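Local coordinates for 70 KDA protein (Xanthomonas sp., PDB 4B2N) that cleaves rubber (latex polyisoprene) oxidatively and processively as a dioxygenase carrying two covalently bound c-type hemes, at residues S190-A193 against C194-R198; A215-A218 against G219-A222. All coordinates share one frame; numbering follows the deposited sequence.

Interaction 1: S190-A193 against C194-R198; sequences SCSA and CHDSR. With HEC (heme c), chain C.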
loop_
_atom_site.group_PDB
_atom_site.type_symbol
_atom_site.label_atom_id
_atom_site.label_comp_id
_atom_site.label_asym_id
_atom_site.label_seq_id
_atom_site.Cartn_x
_atom_site.Cartn_y
_atom_site.Cartn_z
ATOM N N SER A 190 10.450 -4.374 -6.527
ATOM C CA SER A 190 9.383 -3.850 -7.362
ATOM C C SER A 190 8.183 -3.525 -6.498
ATOM O O SER A 190 8.197 -3.834 -5.299
ATOM C CB SER A 190 8.884 -4.857 -8.409
ATOM O OG SER A 190 8.389 -6.006 -7.737
ATOM N N CYS A 191 7.196 -2.888 -7.132
ATOM C CA CYS A 191 5.916 -2.581 -6.415
ATOM C C CYS A 191 5.400 -3.834 -5.780
ATOM O O CYS A 191 4.790 -3.792 -4.680
ATOM C CB CYS A 191 4.870 -2.073 -7.407
ATOM S SG CYS A 191 5.397 -0.771 -8.533
ATOM N N SER A 192 5.561 -4.974 -6.469
ATOM C CA SER A 192 5.039 -6.239 -5.935
ATOM C C SER A 192 5.646 -6.716 -4.592
ATOM O O SER A 192 5.067 -7.597 -3.970
ATOM C CB SER A 192 5.170 -7.332 -6.982
ATOM O OG SER A 192 4.386 -6.982 -8.087
ATOM N N ALA A 193 6.813 -6.198 -4.190
ATOM C CA ALA A 193 7.444 -6.588 -2.887
ATOM C C ALA A 193 6.404 -6.369 -1.775
ATOM O O ALA A 193 6.254 -7.206 -0.879
ATOM C CB ALA A 193 8.754 -5.781 -2.607
ATOM N N CYS A 194 5.636 -5.294 -1.878
ATOM C CA CYS A 194 4.652 -4.916 -0.847
ATOM C C CYS A 194 3.242 -5.180 -1.280
ATOM O O CYS A 194 2.362 -5.402 -0.453
ATOM C CB CYS A 194 4.799 -3.422 -0.463
ATOM S SG CYS A 194 6.519 -3.088 -0.007
ATOM N N HIS A 195 3.001 -5.065 -2.580
ATOM C CA HIS A 195 1.619 -5.053 -3.086
ATOM C C HIS A 195 1.064 -6.391 -3.494
ATOM O O HIS A 195 -0.127 -6.539 -3.634
ATOM C CB HIS A 195 1.474 -4.027 -4.209
ATOM C CG HIS A 195 1.318 -2.652 -3.673
ATOM N ND1 HIS A 195 0.118 -2.181 -3.185
ATOM C CD2 HIS A 195 2.228 -1.590 -3.634
ATOM C CE1 HIS A 195 0.286 -0.869 -2.789
ATOM N NE2 HIS A 195 1.599 -0.531 -3.030
ATOM N N ASP A 196 1.904 -7.418 -3.552
ATOM C CA ASP A 196 1.506 -8.712 -4.088
ATOM C C ASP A 196 1.973 -9.850 -3.166
ATOM O O ASP A 196 3.006 -9.738 -2.445
ATOM C CB ASP A 196 2.097 -8.967 -5.524
ATOM C CG ASP A 196 1.366 -8.096 -6.578
ATOM O OD1 ASP A 196 0.165 -8.298 -6.795
ATOM O OD2 ASP A 196 1.997 -7.180 -7.114
ATOM N N SER A 197 1.245 -10.973 -3.231
ATOM C CA SER A 197 1.720 -12.172 -2.515
ATOM C C SER A 197 0.942 -13.355 -3.009
ATOM O O SER A 197 0.010 -13.168 -3.754
ATOM C CB SER A 197 1.479 -12.029 -1.010
ATOM O OG SER A 197 0.110 -11.646 -0.787
ATOM N N ARG A 198 1.339 -14.564 -2.590
ATOM C CA ARG A 198 0.607 -15.781 -2.948
ATOM C C ARG A 198 -0.077 -16.157 -1.678
ATOM O O ARG A 198 0.580 -16.126 -0.637
ATOM C CB ARG A 198 1.617 -16.869 -3.319
ATOM C CG ARG A 198 2.217 -16.675 -4.695
ATOM C CD ARG A 198 3.065 -17.911 -5.043
ATOM N NE ARG A 198 3.641 -17.775 -6.389
ATOM C CZ ARG A 198 3.029 -18.199 -7.496
ATOM N NH1 ARG A 198 1.789 -18.726 -7.410
ATOM N NH2 ARG A 198 3.580 -18.001 -8.670
HETATM FE FE HEC C . 2.477 1.237 -2.828
HETATM C CHA HEC C . -0.237 2.703 -1.197
HETATM C CHB HEC C . 0.956 1.858 -5.936
HETATM C CHC HEC C . 5.436 0.446 -4.569
HETATM C CHD HEC C . 3.701 0.077 0.084
HETATM N NA HEC C . 0.837 2.085 -3.442
HETATM C C1A HEC C . -0.268 2.493 -2.636
HETATM C C2A HEC C . -1.469 2.782 -3.405
HETATM C C3A HEC C . -1.163 2.561 -4.779
HETATM C C4A HEC C . 0.235 2.114 -4.760
HETATM C CMA HEC C . -2.105 2.672 -5.961
HETATM C CAA HEC C . -2.860 3.248 -2.902
HETATM C CBA HEC C . -3.568 1.992 -2.390
HETATM C CGA HEC C . -4.879 2.309 -1.694
HETATM O O1A HEC C . -4.981 3.255 -0.839
HETATM O O2A HEC C . -5.788 1.520 -1.970
HETATM N NB HEC C . 3.064 1.278 -4.787
HETATM C C1B HEC C . 2.335 1.447 -5.897
HETATM C C2B HEC C . 3.053 1.330 -7.157
HETATM C C3B HEC C . 4.351 0.941 -6.762
HETATM C C4B HEC C . 4.251 0.866 -5.309
HETATM C CMB HEC C . 2.412 1.590 -8.461
HETATM C CAB HEC C . 5.588 0.718 -7.592
HETATM C CBB HEC C . 6.057 1.867 -8.285
HETATM N NC HEC C . 4.236 0.412 -2.434
HETATM C C1C HEC C . 5.385 0.150 -3.158
HETATM C C2C HEC C . 6.440 -0.536 -2.370
HETATM C C3C HEC C . 5.900 -0.598 -0.995
HETATM C C4C HEC C . 4.568 -0.004 -1.078
HETATM C CMC HEC C . 7.791 -0.951 -2.943
HETATM C CAC HEC C . 6.541 -1.139 0.246
HETATM C CBC HEC C . 7.897 -0.864 0.449
HETATM N ND HEC C . 1.835 1.398 -0.902
HETATM C C1D HEC C . 2.471 0.865 0.140
HETATM C C2D HEC C . 1.815 1.086 1.388
HETATM C C3D HEC C . 0.677 1.862 1.009
HETATM C C4D HEC C . 0.795 2.020 -0.436
HETATM C CMD HEC C . 2.157 0.654 2.769
HETATM C CAD HEC C . -0.281 2.466 1.976
HETATM C CBD HEC C . 0.566 3.721 2.420
HETATM C CGD HEC C . -0.163 4.455 3.521
HETATM O O1D HEC C . 0.203 4.341 4.718
HETATM O O2D HEC C . -1.208 5.098 3.166
#
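Cys-191 and Cys-194 reach the same heme from one short turn of chain, and the next residue, His-195, points its ring at the iron. The sulfur SG of Cys-191 is bonded to heme CAB at 1.8 Å, and SG of Cys-194 to heme CAC at 2.0 Å. Both cysteines place SG anti to the carbonyl carbon and beside their own backbone N (chi1 -49° and -53°); the offset of the two residues along the turn separates the attachment points, which fall on the adjacent pyrroles B and C. This is the CXXCH heme-attachment motif of c-type cytochromes: thiols form the covalent links, and the imidazole that follows supplies an axial ligand, NE2 of His-195 lying 2.0 Å from the heme iron. Trp-291 stacks on the imidazole and, with the iron bond, probably restricts rotation of the ring.

The turn itself is held by the carbonyl of Cys-191, which accepts from two amides. His-195 N comes in the carbonyl plane at 3.0 Å from Cys-191 O, whereas Cys-194 N approaches that oxygen from above the plane. On the side away from the heme, Ser-192 and Asp-196 meet through a short bond: Ser-192 OG donates to Asp-196 OD2 at 2.6 Å, on the anti side of the carboxylate and 27° out of its plane. A small hydroxyl suits this buried place, and the other carboxylate oxygen, OD1, is taken by the backbone N of Gly-210.

Interaction 2: A215-A218 against G219-A222; sequences ANDA and GLLA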
loop_
_atom_site.group_PDB
_atom_site.type_symbol
_atom_site.label_atom_id
_atom_site.label_comp_id
_atom_site.label_asym_id
_atom_site.label_seq_id
_atom_site.Cartn_x
_atom_site.Cartn_y
_atom_site.Cartn_z
ATOM N N ALA A 215 4.200 -10.560 4.294
ATOM C CA ALA A 215 5.368 -11.313 4.709
ATOM C C ALA A 215 6.672 -10.639 4.409
ATOM O O ALA A 215 7.715 -11.061 4.932
ATOM C CB ALA A 215 5.367 -12.745 4.136
ATOM N N ASN A 216 6.645 -9.581 3.613
ATOM C CA ASN A 216 7.921 -9.011 3.170
ATOM C C ASN A 216 8.676 -8.308 4.282
ATOM O O ASN A 216 8.106 -7.581 5.080
ATOM C CB ASN A 216 7.792 -8.060 1.992
ATOM C CG ASN A 216 6.979 -6.808 2.321
ATOM O OD1 ASN A 216 5.868 -6.900 2.856
ATOM N ND2 ASN A 216 7.527 -5.632 1.988
ATOM N N ASP A 217 9.979 -8.538 4.326
ATOM C CA ASP A 217 10.804 -7.817 5.251
ATOM C C ASP A 217 11.647 -6.801 4.490
ATOM O O ASP A 217 12.723 -7.111 4.008
ATOM C CB ASP A 217 11.763 -8.745 6.042
ATOM C CG ASP A 217 12.488 -7.998 7.172
ATOM O OD1 ASP A 217 12.836 -6.785 6.978
ATOM O OD2 ASP A 217 12.822 -8.669 8.209
ATOM N N ALA A 218 11.183 -5.555 4.426
ATOM C CA ALA A 218 11.877 -4.543 3.607
ATOM C C ALA A 218 13.187 -4.142 4.208
ATOM O O ALA A 218 14.154 -3.887 3.472
ATOM C CB ALA A 218 11.010 -3.322 3.389
ATOM N N GLY A 219 13.254 -4.067 5.534
ATOM C CA GLY A 219 14.516 -3.711 6.183
ATOM C C GLY A 219 15.631 -4.715 5.928
ATOM O O GLY A 219 16.840 -4.338 5.760
ATOM N N LEU A 220 15.273 -6.004 5.921
ATOM C CA LEU A 220 16.314 -7.013 5.816
ATOM C C LEU A 220 16.881 -6.988 4.395
ATOM O O LEU A 220 18.091 -7.122 4.176
ATOM C CB LEU A 220 15.715 -8.362 6.157
ATOM C CG LEU A 220 16.671 -9.534 6.172
ATOM C CD1 LEU A 220 17.860 -9.296 7.109
ATOM C CD2 LEU A 220 15.907 -10.803 6.651
ATOM N N LEU A 221 16.013 -6.745 3.408
ATOM C CA LEU A 221 16.555 -6.654 2.013
ATOM C C LEU A 221 17.497 -5.475 1.882
ATOM O O LEU A 221 18.597 -5.594 1.312
ATOM C CB LEU A 221 15.365 -6.452 1.087
ATOM C CG LEU A 221 15.630 -6.312 -0.406
ATOM C CD1 LEU A 221 16.104 -7.629 -0.955
ATOM C CD2 LEU A 221 14.314 -5.813 -1.054
ATOM N N ALA A 222 17.078 -4.328 2.424
ATOM C CA ALA A 222 17.877 -3.077 2.392
ATOM C C ALA A 222 19.222 -3.305 3.116
ATOM O O ALA A 222 20.314 -2.985 2.594
ATOM C CB ALA A 222 17.079 -1.898 3.066
#
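The N-terminus of helix 218-226 is capped here by Asp-217, the residue just before the helix, whose carboxylate accepts from the backbone of Leu-220 three positions on. Aspartate suits an N-cap because its short side chain can fold back to amides that have no preceding helical turn to supply them with carbonyls, and its negative charge probably interacts favourably with the positive end of the helix dipole. With CG anti to the backbone N, OD1 of Asp-217 comes to 2.8 Å from Leu-220 N, and the N-H points at it with an angle of 151°. The amide meets OD1 from above the carboxylate plane, 55° out of it. OD1 also forms a salt bridge with Arg-626, so the cap is tied to a residue some 400 positions further along the sequence.

The side chains of Asp-217 and Leu-220 cross at about a right angle, CG of Asp-217 resting 3.4 Å from CB of Leu-220. Leu-220 also packs on Arg-140 of helix 133-141, while Leu-221 packs on Tyr-141 of the same helix. Gly-219 brings no side chain to the capped turn, and its N donates to OG of Ser-243. Leu-220 N and Leu-221 N both make weak bonds to Asp-217 O; regular helical bonding follows with Ala-222 N to Ala-218 O at 3.1 Å.

Overall arrangement
Interactions 1 and 2 are both local and largely buried, and they lie in series, at helix 192-195 and at the start of helix 218-226, with centres about 12 Å apart. Interaction 1 is nearer the middle of the chain, and its chemistry is that of a cofactor site: covalent thioethers and a metal ligand. Interaction 2 lies farther out, where the partly exposed Ala-218 sits beside the heme without being bonded to it, and its chemistry is that of a helix start, a carboxylate against a backbone amide. The two pack directly through Asn-216, whose CG is 3.3 Å from Ala-193 O and whose ND2 is 3.4 Å from Cys-194 SG.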